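Local coordinates for general stress protein 26 (Bacillus anthracis, PDB 3EC6) that is of unknown function but binds flavin-adenine dinucleotide as a dimer and probably belongs with the pyridoxamine 5'-phosphate oxidase-like flavin-binding proteins, at residues V44-Q49 against N112-K117; D76-E81 against D121-I126; G82-E87 against I116-D121. All blocks are in the same frame, centred on the assembly; numbering follows the deposited sequence. Where two conformers were deposited one is given.

Contact 1: residues V44-Q49 against N112-K117. With FAD (flavin-adenine dinucleotide), chain B.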
loop_
_atom_site.group_PDB
_atom_site.type_symbol
_atom_site.label_atom_id
_atom_site.label_comp_id
_atom_site.label_asym_id
_atom_site.label_seq_id
_atom_site.Cartn_x
_atom_site.Cartn_y
_atom_site.Cartn_z
ATOM N N VAL A 44 -10.284 3.201 -10.760
ATOM C CA VAL A 44 -10.503 1.913 -10.073
ATOM C C VAL A 44 -12.027 1.719 -10.002
ATOM O O VAL A 44 -12.766 2.657 -9.687
ATOM C CB VAL A 44 -9.950 1.962 -8.649
ATOM C CG1 VAL A 44 -10.320 0.706 -7.867
ATOM C CG2 VAL A 44 -8.414 2.110 -8.709
ATOM N N ALA A 45 -12.476 0.510 -10.310
ATOM C CA ALA A 45 -13.886 0.151 -10.230
ATOM C C ALA A 45 -14.159 -0.370 -8.847
ATOM O O ALA A 45 -13.409 -1.238 -8.331
ATOM C CB ALA A 45 -14.190 -0.907 -11.303
ATOM N N THR A 46 -15.224 0.128 -8.207
ATOM C CA THR A 46 -15.543 -0.333 -6.863
ATOM C C THR A 46 -17.035 -0.182 -6.583
ATOM O O THR A 46 -17.783 0.372 -7.428
ATOM C CB THR A 46 -14.628 0.314 -5.768
ATOM O OG1 THR A 46 -14.729 -0.457 -4.572
ATOM C CG2 THR A 46 -15.013 1.763 -5.506
ATOM N N ASP A 47 -17.436 -0.606 -5.392
ATOM C CA ASP A 47 -18.826 -0.475 -4.963
ATOM C C ASP A 47 -18.977 0.907 -4.325
ATOM O O ASP A 47 -18.087 1.382 -3.559
ATOM C CB ASP A 47 -19.097 -1.568 -3.919
ATOM C CG ASP A 47 -20.456 -1.414 -3.240
ATOM O OD1 ASP A 47 -21.463 -1.887 -3.780
ATOM O OD2 ASP A 47 -20.500 -0.819 -2.133
ATOM N N ARG A 48 -20.099 1.564 -4.618
ATOM C CA ARG A 48 -20.280 2.941 -4.117
ATOM C C ARG A 48 -20.400 3.070 -2.595
ATOM O O ARG A 48 -20.154 4.157 -2.063
ATOM C CB ARG A 48 -21.441 3.648 -4.791
ATOM C CG ARG A 48 -22.753 3.207 -4.331
ATOM C CD ARG A 48 -23.801 4.282 -4.752
ATOM N NE ARG A 48 -24.033 4.248 -6.198
ATOM C CZ ARG A 48 -23.803 5.259 -7.047
ATOM N NH1 ARG A 48 -23.297 6.447 -6.654
ATOM N NH2 ARG A 48 -24.058 5.067 -8.329
ATOM N N GLN A 49 -20.672 1.968 -1.907
ATOM C CA GLN A 49 -20.697 1.997 -0.452
ATOM C C GLN A 49 -19.345 1.688 0.216
ATOM O O GLN A 49 -19.276 1.612 1.461
ATOM C CB GLN A 49 -21.791 1.064 0.083
ATOM C CG GLN A 49 -23.199 1.371 -0.412
ATOM C CD GLN A 49 -23.600 2.835 -0.205
ATOM O OE1 GLN A 49 -24.296 3.402 -1.041
ATOM N NE2 GLN A 49 -23.172 3.435 0.905
ATOM N N ASN A 112 -24.544 0.050 -8.124
ATOM C CA ASN A 112 -23.471 0.184 -7.158
ATOM C C ASN A 112 -22.075 0.391 -7.768
ATOM O O ASN A 112 -21.155 0.721 -7.041
ATOM C CB ASN A 112 -23.431 -1.025 -6.215
ATOM C CG ASN A 112 -24.722 -1.133 -5.383
ATOM O OD1 ASN A 112 -25.215 -0.097 -4.892
ATOM N ND2 ASN A 112 -25.239 -2.334 -5.194
ATOM N N TYR A 113 -21.942 0.204 -9.090
ATOM C CA TYR A 113 -20.617 0.343 -9.734
ATOM C C TYR A 113 -20.308 1.829 -9.937
ATOM O O TYR A 113 -21.028 2.560 -10.616
ATOM C CB TYR A 113 -20.708 -0.395 -11.075
ATOM C CG TYR A 113 -19.544 -0.294 -12.055
ATOM C CD1 TYR A 113 -18.261 0.126 -11.641
ATOM C CD2 TYR A 113 -19.745 -0.685 -13.407
ATOM C CE1 TYR A 113 -17.241 0.204 -12.527
ATOM C CE2 TYR A 113 -18.696 -0.633 -14.338
ATOM C CZ TYR A 113 -17.445 -0.175 -13.859
ATOM O OH TYR A 113 -16.406 -0.128 -14.764
ATOM N N VAL A 114 -19.215 2.260 -9.344
ATOM C CA VAL A 114 -18.699 3.606 -9.652
ATOM C C VAL A 114 -17.224 3.445 -9.911
ATOM O O VAL A 114 -16.607 2.408 -9.580
ATOM C CB VAL A 114 -18.901 4.602 -8.477
ATOM C CG1 VAL A 114 -20.397 4.796 -8.220
ATOM C CG2 VAL A 114 -18.193 4.109 -7.186
ATOM N N LEU A 115 -16.648 4.486 -10.486
ATOM C CA LEU A 115 -15.193 4.545 -10.661
ATOM C C LEU A 115 -14.594 5.588 -9.713
ATOM O O LEU A 115 -15.138 6.678 -9.538
ATOM C CB LEU A 115 -14.818 4.921 -12.104
ATOM C CG LEU A 115 -15.151 3.874 -13.171
ATOM C CD1 LEU A 115 -15.048 4.549 -14.552
ATOM C CD2 LEU A 115 -14.246 2.660 -13.063
ATOM N N ILE A 116 -13.446 5.239 -9.120
ATOM C CA ILE A 116 -12.630 6.272 -8.481
ATOM C C ILE A 116 -11.637 6.774 -9.546
ATOM O O ILE A 116 -10.914 5.990 -10.143
ATOM C CB ILE A 116 -11.871 5.680 -7.345
ATOM C CG1 ILE A 116 -12.824 5.164 -6.283
ATOM C CG2 ILE A 116 -10.930 6.750 -6.790
ATOM C CD1 ILE A 116 -12.087 4.402 -5.137
ATOM N N LYS A 117 -11.666 8.088 -9.808
ATOM C CA LYS A 117 -10.847 8.731 -10.815
ATOM C C LYS A 117 -9.694 9.391 -10.090
ATOM O O LYS A 117 -9.886 10.160 -9.156
ATOM C CB LYS A 117 -11.676 9.807 -11.540
ATOM C CG LYS A 117 -10.810 10.660 -12.452
ATOM C CD LYS A 117 -11.698 11.585 -13.274
ATOM C CE LYS A 117 -10.888 12.548 -14.114
ATOM N NZ LYS A 117 -11.785 13.507 -14.818
HETATM P PA FAD B . -14.768 -1.974 2.693
HETATM O O1A FAD B . -15.676 -0.766 2.518
HETATM O O2A FAD B . -15.404 -3.285 2.270
HETATM O O5B FAD B . -14.380 -2.224 4.266
HETATM C C5B FAD B . -13.387 -3.189 4.524
HETATM C C4B FAD B . -12.317 -2.411 5.261
HETATM O O4B FAD B . -12.811 -2.113 6.584
HETATM C C3B FAD B . -11.047 -3.248 5.373
HETATM O O3B FAD B . -10.074 -2.832 4.415
HETATM C C2B FAD B . -10.674 -3.093 6.847
HETATM O O2B FAD B . -9.757 -2.025 7.017
HETATM C C1B FAD B . -11.983 -2.734 7.554
HETATM N N9A FAD B . -12.669 -3.945 8.070
HETATM C C8A FAD B . -12.557 -5.220 7.563
HETATM N N7A FAD B . -13.322 -6.057 8.307
HETATM C C5A FAD B . -13.933 -5.342 9.270
HETATM C C6A FAD B . -14.812 -5.734 10.279
HETATM N N6A FAD B . -14.928 -7.040 10.564
HETATM N N1A FAD B . -15.275 -4.765 11.153
HETATM C C2A FAD B . -14.875 -3.438 11.018
HETATM N N3A FAD B . -13.999 -3.060 10.005
HETATM C C4A FAD B . -13.537 -4.008 9.141
HETATM N N1 FAD B . -12.133 -4.264 -4.577
HETATM C C2 FAD B . -12.769 -3.420 -5.464
HETATM O O2 FAD B . -13.821 -2.919 -5.056
HETATM N N3 FAD B . -12.225 -3.125 -6.693
HETATM C C4 FAD B . -11.043 -3.710 -7.094
HETATM O O4 FAD B . -10.555 -3.434 -8.228
HETATM C C4X FAD B . -10.408 -4.630 -6.235
HETATM N N5 FAD B . -9.228 -5.229 -6.645
HETATM C C5X FAD B . -8.619 -6.135 -5.787
HETATM C C6 FAD B . -7.435 -6.746 -6.243
HETATM C C7 FAD B . -6.805 -7.631 -5.362
HETATM C C7M FAD B . -5.540 -8.302 -5.840
HETATM C C8 FAD B . -7.335 -7.898 -4.081
HETATM C C8M FAD B . -6.655 -8.837 -3.096
HETATM C C9 FAD B . -8.486 -7.241 -3.627
HETATM C C9A FAD B . -9.147 -6.356 -4.502
HETATM N N10 FAD B . -10.306 -5.715 -4.081
HETATM C C10 FAD B . -10.954 -4.860 -4.972
HETATM C "C1'" FAD B . -10.858 -5.805 -2.696
HETATM C "C2'" FAD B . -10.432 -4.645 -1.782
HETATM O "O2'" FAD B . -9.009 -4.590 -1.653
HETATM C "C3'" FAD B . -11.006 -4.918 -0.390
HETATM O "O3'" FAD B . -12.429 -5.043 -0.551
HETATM C "C4'" FAD B . -10.677 -3.796 0.586
HETATM O "O4'" FAD B . -10.977 -4.170 1.970
HETATM C "C5'" FAD B . -11.467 -2.526 0.226
HETATM O "O5'" FAD B . -11.187 -1.522 1.191
HETATM P P FAD B . -12.466 -0.652 1.644
HETATM O O1P FAD B . -12.142 0.197 2.869
HETATM O O2P FAD B . -13.126 0.049 0.490
HETATM O O3P FAD B . -13.342 -1.931 2.043
HETATM O O HOH W 1 -26.429 2.261 -5.681
#
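Val114, Asn112 and Arg48 carry this antiparallel pairing, at the end where strand 41-47 runs out beside the start of strand 113-126. Val114 sits opposite Thr46, and their peptide groups exchange two bonds: Thr46 N to Val114 O and Val114 N to Thr46 O, both 3.0 Å. Beyond the strand end, Arg48 N still reaches Asn112 O (2.8 Å), a less straight bond at 138°. The Arg48 side chain, its CG set between the backbone N and the carbonyl carbon (chi1 75°) and its chain bent at chi3, crosses Val114 at about a right angle. Its guanidinium thereby lies with one face on the methyl Val114 CG1, 3.6 Å from Arg48 CZ, while Arg48 NH2 forms a salt bridge with Glu88. A water accepts weakly from Arg48 NE and donates to Asn112 OD1. Asn112 also lies alongside Asp47, its CB 3.2 Å from Asp47 OD1; Asp47 OD2 takes Gln49 N in an Asx turn. On the face of Ala45 and Tyr113, Ala45 CB meets Tyr113 CE1. Strand 41-47 is bonded to strand 113-126 along one side, while Ala45 O, turned away from that strand, accepts from FAD N3 (2.8 Å, 175°) and Thr46 OG1 donates to FAD O2 (2.7 Å). Together these two bonds read the donor-acceptor pattern at the pyrimidine end of the isoalloxazine.

Contact 2: residues D76-E81 against D121-I126. With FAD (flavin-adenine dinucleotide), chain C.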
loop_
_atom_site.group_PDB
_atom_site.type_symbol
_atom_site.label_atom_id
_atom_site.label_comp_id
_atom_site.label_asym_id
_atom_site.label_seq_id
_atom_site.Cartn_x
_atom_site.Cartn_y
_atom_site.Cartn_z
ATOM N N ASP A 76 10.642 -2.665 -11.660
ATOM C CA ASP A 76 10.294 -1.238 -11.729
ATOM C C ASP A 76 8.852 -1.007 -11.340
ATOM O O ASP A 76 8.002 -1.877 -11.504
ATOM C CB ASP A 76 10.508 -0.705 -13.140
ATOM C CG ASP A 76 11.880 -1.022 -13.675
ATOM O OD1 ASP A 76 12.855 -0.879 -12.919
ATOM O OD2 ASP A 76 11.972 -1.429 -14.856
ATOM N N TYR A 77 8.567 0.188 -10.845
ATOM C CA TYR A 77 7.201 0.538 -10.530
ATOM C C TYR A 77 7.033 2.027 -10.418
ATOM O O TYR A 77 8.022 2.785 -10.483
ATOM C CB TYR A 77 6.723 -0.141 -9.248
ATOM C CG TYR A 77 7.475 0.249 -7.995
ATOM C CD1 TYR A 77 6.923 1.141 -7.082
ATOM C CD2 TYR A 77 8.715 -0.354 -7.692
ATOM C CE1 TYR A 77 7.633 1.496 -5.910
ATOM C CE2 TYR A 77 9.425 -0.031 -6.538
ATOM C CZ TYR A 77 8.841 0.874 -5.639
ATOM O OH TYR A 77 9.524 1.194 -4.480
ATOM N N ILE A 78 5.788 2.443 -10.200
ATOM C CA ILE A 78 5.516 3.888 -10.063
ATOM C C ILE A 78 4.796 4.195 -8.750
ATOM O O ILE A 78 4.136 3.326 -8.146
ATOM C CB ILE A 78 4.691 4.479 -11.236
ATOM C CG1 ILE A 78 3.298 3.840 -11.302
ATOM C CG2 ILE A 78 5.456 4.375 -12.599
ATOM C CD1 ILE A 78 2.416 4.541 -12.366
ATOM N N GLU A 79 4.927 5.435 -8.320
ATOM C CA GLU A 79 4.138 5.937 -7.200
ATOM C C GLU A 79 3.406 7.136 -7.747
ATOM O O GLU A 79 3.992 7.944 -8.480
ATOM C CB GLU A 79 5.035 6.534 -6.117
ATOM C CG GLU A 79 5.798 5.628 -5.320
ATOM C CD GLU A 79 6.417 6.438 -4.150
ATOM O OE1 GLU A 79 5.718 7.291 -3.528
ATOM O OE2 GLU A 79 7.604 6.203 -3.874
ATOM N N VAL A 80 2.137 7.252 -7.427
ATOM C CA VAL A 80 1.321 8.363 -7.947
ATOM C C VAL A 80 0.702 9.084 -6.764
ATOM O O VAL A 80 0.156 8.439 -5.881
ATOM C CB VAL A 80 0.200 7.839 -8.867
ATOM C CG1 VAL A 80 -0.684 8.984 -9.345
ATOM C CG2 VAL A 80 0.770 6.930 -10.019
ATOM N N GLU A 81 0.843 10.411 -6.740
ATOM C CA GLU A 81 0.134 11.288 -5.783
ATOM C C GLU A 81 -0.859 12.140 -6.549
ATOM O O GLU A 81 -0.531 12.707 -7.588
ATOM C CB GLU A 81 1.087 12.262 -5.084
ATOM C CG GLU A 81 2.236 11.602 -4.321
ATOM C CD GLU A 81 3.304 12.602 -3.917
ATOM O OE1 GLU A 81 3.111 13.832 -4.052
ATOM O OE2 GLU A 81 4.368 12.164 -3.465
ATOM N N ASP A 121 -0.976 14.395 -9.756
ATOM C CA ASP A 121 -0.156 15.615 -9.736
ATOM C C ASP A 121 1.269 15.226 -9.976
ATOM O O ASP A 121 1.997 15.972 -10.670
ATOM C CB ASP A 121 -0.284 16.340 -8.381
ATOM C CG ASP A 121 -1.661 17.003 -8.230
ATOM O OD1 ASP A 121 -2.116 17.624 -9.178
ATOM O OD2 ASP A 121 -2.366 16.797 -7.189
ATOM N N THR A 122 1.728 14.133 -9.346
ATOM C CA THR A 122 3.141 13.746 -9.464
ATOM C C THR A 122 3.194 12.236 -9.691
ATOM O O THR A 122 2.471 11.493 -9.018
ATOM C CB THR A 122 3.946 14.102 -8.203
ATOM O OG1 THR A 122 3.689 15.485 -7.891
ATOM C CG2 THR A 122 5.462 13.893 -8.408
ATOM N N ILE A 123 3.990 11.803 -10.683
ATOM C CA ILE A 123 4.229 10.366 -10.830
ATOM C C ILE A 123 5.718 10.154 -10.685
ATOM O O ILE A 123 6.518 10.739 -11.460
ATOM C CB ILE A 123 3.729 9.815 -12.168
ATOM C CG1 ILE A 123 2.202 10.050 -12.298
ATOM C CG2 ILE A 123 4.099 8.293 -12.270
ATOM C CD1 ILE A 123 1.613 9.497 -13.580
ATOM N N TYR A 124 6.114 9.326 -9.720
ATOM C CA TYR A 124 7.515 8.970 -9.536
ATOM C C TYR A 124 7.770 7.624 -10.203
ATOM O O TYR A 124 6.975 6.705 -10.070
ATOM C CB TYR A 124 7.833 8.785 -8.036
ATOM C CG TYR A 124 7.673 10.031 -7.254
ATOM C CD1 TYR A 124 8.687 10.992 -7.249
ATOM C CD2 TYR A 124 6.507 10.270 -6.533
ATOM C CE1 TYR A 124 8.551 12.178 -6.538
ATOM C CE2 TYR A 124 6.358 11.482 -5.799
ATOM C CZ TYR A 124 7.397 12.416 -5.827
ATOM O OH TYR A 124 7.284 13.606 -5.131
ATOM N N TYR A 125 8.882 7.523 -10.913
ATOM C CA TYR A 125 9.251 6.248 -11.546
ATOM C C TYR A 125 10.416 5.677 -10.788
ATOM O O TYR A 125 11.474 6.357 -10.647
ATOM C CB TYR A 125 9.601 6.455 -13.044
ATOM C CG TYR A 125 10.042 5.172 -13.695
ATOM C CD1 TYR A 125 9.117 4.233 -14.129
ATOM C CD2 TYR A 125 11.406 4.886 -13.808
ATOM C CE1 TYR A 125 9.551 3.003 -14.685
ATOM C CE2 TYR A 125 11.843 3.705 -14.359
ATOM C CZ TYR A 125 10.911 2.779 -14.787
ATOM O OH TYR A 125 11.452 1.624 -15.326
ATOM N N ILE A 126 10.227 4.444 -10.278
ATOM C CA ILE A 126 11.209 3.827 -9.375
ATOM C C ILE A 126 11.835 2.635 -10.085
ATOM O O ILE A 126 11.166 1.618 -10.350
ATOM C CB ILE A 126 10.528 3.473 -8.041
ATOM C CG1 ILE A 126 9.928 4.761 -7.454
ATOM C CG2 ILE A 126 11.492 2.753 -7.074
ATOM C CD1 ILE A 126 8.754 4.600 -6.786
HETATM P PA FAD C . 12.599 8.298 1.281
HETATM O O1A FAD C . 12.868 8.954 2.627
HETATM O O2A FAD C . 13.852 7.813 0.575
HETATM O O5B FAD C . 11.936 9.349 0.210
HETATM C C5B FAD C . 11.463 8.801 -0.997
HETATM C C4B FAD C . 9.996 9.180 -1.008
HETATM O O4B FAD C . 9.901 10.599 -1.252
HETATM C C3B FAD C . 9.271 8.427 -2.119
HETATM O O3B FAD C . 8.533 7.324 -1.593
HETATM C C2B FAD C . 8.466 9.533 -2.801
HETATM O O2B FAD C . 7.158 9.602 -2.256
HETATM C C1B FAD C . 9.207 10.829 -2.467
HETATM N N9A FAD C . 10.188 11.179 -3.525
HETATM C C8A FAD C . 10.816 10.296 -4.374
HETATM N N7A FAD C . 11.630 10.991 -5.207
HETATM C C5A FAD C . 11.548 12.299 -4.899
HETATM C C6A FAD C . 12.180 13.409 -5.457
HETATM N N6A FAD C . 12.789 13.277 -6.645
HETATM N N1A FAD C . 11.883 14.658 -4.937
HETATM C C2A FAD C . 10.981 14.792 -3.884
HETATM N N3A FAD C . 10.359 13.675 -3.335
HETATM C C4A FAD C . 10.645 12.442 -3.841
HETATM N N1 FAD C . 13.484 0.325 2.102
HETATM C C2 FAD C . 13.891 0.148 3.408
HETATM O O2 FAD C . 14.436 1.125 3.929
HETATM N N3 FAD C . 13.648 -1.025 4.085
HETATM C C4 FAD C . 13.029 -2.083 3.454
HETATM O O4 FAD C . 12.816 -3.157 4.086
HETATM C C4X FAD C . 12.665 -1.953 2.098
HETATM N N5 FAD C . 12.057 -3.023 1.460
HETATM C C5X FAD C . 11.709 -2.878 0.124
HETATM C C6 FAD C . 11.117 -3.991 -0.503
HETATM C C7 FAD C . 10.735 -3.829 -1.839
HETATM C C7M FAD C . 10.107 -5.017 -2.529
HETATM C C8 FAD C . 10.939 -2.611 -2.522
HETATM C C8M FAD C . 10.510 -2.404 -3.967
HETATM C C9 FAD C . 11.484 -1.500 -1.865
HETATM C C9A FAD C . 11.890 -1.642 -0.524
HETATM N N10 FAD C . 12.458 -0.560 0.139
HETATM C C10 FAD C . 12.871 -0.731 1.459
HETATM C "C1'" FAD C . 12.570 0.812 -0.441
HETATM C "C2'" FAD C . 11.424 1.752 -0.036
HETATM O "O2'" FAD C . 10.160 1.232 -0.458
HETATM C "C3'" FAD C . 11.635 3.081 -0.764
HETATM O "O3'" FAD C . 12.940 3.553 -0.385
HETATM C "C4'" FAD C . 10.571 4.105 -0.392
HETATM O "O4'" FAD C . 10.600 5.270 -1.279
HETATM C "C5'" FAD C . 10.765 4.574 1.060
HETATM O "O5'" FAD C . 9.799 5.572 1.354
HETATM P P FAD C . 10.354 6.809 2.225
HETATM O O1P FAD C . 9.347 7.953 2.252
HETATM O O2P FAD C . 10.923 6.375 3.546
HETATM O O3P FAD C . 11.561 7.125 1.221
HETATM O O HOH W 2 1.824 15.562 -5.715
#
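Asp121 N (2.8 Å) and Thr122 N (3.2 Å) both bond Glu81 O, a classic beta bulge where the chain turns its corner. Thr122 O in turn accepts from Glu81 N, and a water donating to Glu81 OE1 is also hydrogen-bonded to Thr122 OG1. Ile123 falls on the other face, where its CG2 packs on Ile78 CB and its CG1 on Val80 CG2; helix 4-13 lies against this side. Tyr124 pairs with Glu79 through two backbone bonds. FAD lies over one face of its ring, the ribose C2B above the centre and the adenine toward CE1 (Tyr124 CE1 to FAD C5A 3.4 Å), and Thr122 CG2 backs the opposite face. Glu81 OE2 comes to the ring edge, 3.1 Å from Tyr124 CE2. Tyr125 turns back to the Ile123 side, its ring edge against Ile78 CG2. Ile126 lies across Tyr77: its CB stands over the ring centre in a CH-pi contact of 3.9 Å, 12° off the normal, and its CD1 reaches Glu79 CG at 3.5 Å. Glu79, extended beyond CG, spans the FAD ribose: OE2 accepts from O3B (2.7 Å) and OE1 from O2B, while His63 also bonds OE1. A carboxylate gripping both ribose hydroxyls beside an aromatic ring against the ribose and adenine marks the adenosine end of a dinucleotide site, whose flavin end is hydrogen-bonded mainly by the second subunit.

Contact 3: residues G82-E87 against I116-D121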
loop_
_atom_site.group_PDB
_atom_site.type_symbol
_atom_site.label_atom_id
_atom_site.label_comp_id
_atom_site.label_asym_id
_atom_site.label_seq_id
_atom_site.Cartn_x
_atom_site.Cartn_y
_atom_site.Cartn_z
ATOM N N GLY A 82 -2.091 12.202 -6.073
ATOM C CA GLY A 82 -3.066 13.078 -6.743
ATOM C C GLY A 82 -4.362 13.113 -5.956
ATOM O O GLY A 82 -4.439 12.524 -4.886
ATOM N N LEU A 83 -5.338 13.849 -6.470
ATOM C CA LEU A 83 -6.677 13.938 -5.873
ATOM C C LEU A 83 -7.660 13.044 -6.607
ATOM O O LEU A 83 -7.628 12.928 -7.831
ATOM C CB LEU A 83 -7.171 15.390 -5.867
ATOM C CG LEU A 83 -6.672 16.288 -4.730
ATOM C CD1 LEU A 83 -5.161 16.542 -4.807
ATOM C CD2 LEU A 83 -7.426 17.609 -4.733
ATOM N N ALA A 84 -8.513 12.386 -5.832
ATOM C CA ALA A 84 -9.500 11.484 -6.338
ATOM C C ALA A 84 -10.893 12.111 -6.316
ATOM O O ALA A 84 -11.211 13.011 -5.510
ATOM C CB ALA A 84 -9.478 10.227 -5.452
ATOM N N SER A 85 -11.695 11.650 -7.268
ATOM C CA SER A 85 -13.124 11.969 -7.290
ATOM C C SER A 85 -13.882 10.725 -7.766
ATOM O O SER A 85 -13.283 9.736 -8.186
ATOM C CB SER A 85 -13.363 13.180 -8.193
ATOM O OG SER A 85 -12.948 12.894 -9.511
ATOM N N ILE A 86 -15.209 10.788 -7.718
ATOM C CA ILE A 86 -16.022 9.635 -8.154
ATOM C C ILE A 86 -16.559 9.923 -9.536
ATOM O O ILE A 86 -17.014 11.052 -9.835
ATOM C CB ILE A 86 -17.159 9.401 -7.155
ATOM C CG1 ILE A 86 -16.570 9.151 -5.770
ATOM C CG2 ILE A 86 -17.979 8.116 -7.562
ATOM C CD1 ILE A 86 -15.405 8.228 -5.737
ATOM N N GLU A 87 -16.499 8.918 -10.404
ATOM C CA GLU A 87 -16.853 9.075 -11.816
ATOM C C GLU A 87 -17.931 8.026 -12.090
ATOM O O GLU A 87 -17.757 6.829 -11.791
ATOM C CB GLU A 87 -15.583 8.905 -12.697
ATOM C CG GLU A 87 -15.887 8.815 -14.190
ATOM C CD GLU A 87 -16.420 10.123 -14.766
ATOM O OE1 GLU A 87 -15.576 10.947 -15.176
ATOM O OE2 GLU A 87 -17.652 10.313 -14.879
ATOM N N ILE A 116 -13.446 5.239 -9.120
ATOM C CA ILE A 116 -12.630 6.272 -8.481
ATOM C C ILE A 116 -11.637 6.774 -9.546
ATOM O O ILE A 116 -10.914 5.990 -10.143
ATOM C CB ILE A 116 -11.871 5.680 -7.345
ATOM C CG1 ILE A 116 -12.824 5.164 -6.283
ATOM C CG2 ILE A 116 -10.930 6.750 -6.790
ATOM C CD1 ILE A 116 -12.087 4.402 -5.137
ATOM N N LYS A 117 -11.666 8.088 -9.808
ATOM C CA LYS A 117 -10.847 8.731 -10.815
ATOM C C LYS A 117 -9.694 9.391 -10.090
ATOM O O LYS A 117 -9.886 10.160 -9.156
ATOM C CB LYS A 117 -11.676 9.807 -11.540
ATOM C CG LYS A 117 -10.810 10.660 -12.452
ATOM C CD LYS A 117 -11.698 11.585 -13.274
ATOM C CE LYS A 117 -10.888 12.548 -14.114
ATOM N NZ LYS A 117 -11.785 13.507 -14.818
ATOM N N ILE A 118 -8.464 9.106 -10.484
ATOM C CA ILE A 118 -7.305 9.671 -9.766
ATOM C C ILE A 118 -6.568 10.570 -10.748
ATOM O O ILE A 118 -6.003 10.103 -11.762
ATOM C CB ILE A 118 -6.363 8.552 -9.275
ATOM C CG1 ILE A 118 -7.063 7.726 -8.239
ATOM C CG2 ILE A 118 -5.107 9.184 -8.602
ATOM C CD1 ILE A 118 -6.505 6.381 -8.087
ATOM N N ASN A 119 -6.607 11.868 -10.469
ATOM C CA ASN A 119 -5.953 12.870 -11.316
ATOM C C ASN A 119 -4.564 13.087 -10.778
ATOM O O ASN A 119 -4.422 13.629 -9.692
ATOM C CB ASN A 119 -6.697 14.203 -11.304
ATOM C CG ASN A 119 -7.856 14.205 -12.247
ATOM O OD1 ASN A 119 -8.989 14.023 -11.842
ATOM N ND2 ASN A 119 -7.566 14.363 -13.532
ATOM N N PRO A 120 -3.541 12.618 -11.496
ATOM C CA PRO A 120 -2.222 12.652 -10.884
ATOM C C PRO A 120 -1.648 14.084 -10.862
ATOM O O PRO A 120 -1.825 14.856 -11.814
ATOM C CB PRO A 120 -1.361 11.787 -11.824
ATOM C CG PRO A 120 -2.030 12.072 -13.218
ATOM C CD PRO A 120 -3.501 12.076 -12.872
ATOM N N ASP A 121 -0.976 14.395 -9.756
ATOM C CA ASP A 121 -0.156 15.615 -9.736
ATOM C C ASP A 121 1.269 15.226 -9.976
ATOM O O ASP A 121 1.997 15.972 -10.670
ATOM C CB ASP A 121 -0.284 16.340 -8.381
ATOM C CG ASP A 121 -1.661 17.003 -8.230
ATOM O OD1 ASP A 121 -2.116 17.624 -9.178
ATOM O OD2 ASP A 121 -2.366 16.797 -7.189
HETATM O O HOH W 3 -4.811 16.075 -8.670
HETATM O O HOH W 4 -10.144 13.507 -9.555
HETATM O O HOH W 5 -13.217 11.256 -16.328
#
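Strands 82-87 and 116-120 run antiparallel, their axes 4.6 Å apart at closest and 148° between directions, with Leu83-Asn119 and Ser85-Lys117 as the hydrogen-bonded pairs. Lys117 N to Ser85 O is the straightest of these bonds (2.8 Å, 174°), whereas Leu83 N to Asn119 O is long and weak. At that end the backbones nonetheless come close, Gly82 CA making a CA-H...O contact with Asn119 O (3.3 Å), and a water bonded to Leu83 N, Asn119 O and Asp121 OD2 bridges the two strands. Lys117, fully extended with CG anti to the backbone N (chi1 171°), runs out past Ser85 and Glu87. Its NZ stays 4.6 Å from Glu87 OE1, beyond a salt bridge, but one water accepts from Lys117 NZ and donates to Glu87 OE1; Glu87 OE2 takes Asp89 N. The other face is apolar: Ala84 CB meets Ile116 CG2 at 4.0 Å, and Ile86 CD1 crosses to Ile116 CG1. This apolar side packs on Ile53 and Ile56 of helix 51-58, while strand 61-66 flanks strand 77-87 and strand 41-47 flanks strand 113-126, placing the pair between other strands of the sheet.

How the contacts relate
All three contacts hang on strand 113-126: contact 1 pairs its start with strand 41-47, and contacts 3 and 2 pair its later parts with strand 77-87. Contact 3 is nested inside the loop closed by contact 2 and shares Asp121 with it; it shares Ile116 and Lys117 with contact 1. Contact 1 is the most buried, and contact 3, partly buried, has waters along the face of Ser85 and Lys117 and an apolar opposite face. Contacts 1 and 2 lie about 23 Å apart between centres, on opposite sides of the chain's centre, and meet different FAD molecules: contact 1 the flavin ring, contact 2 chiefly the adenosine. Contact 3 bonds neither and lies between them.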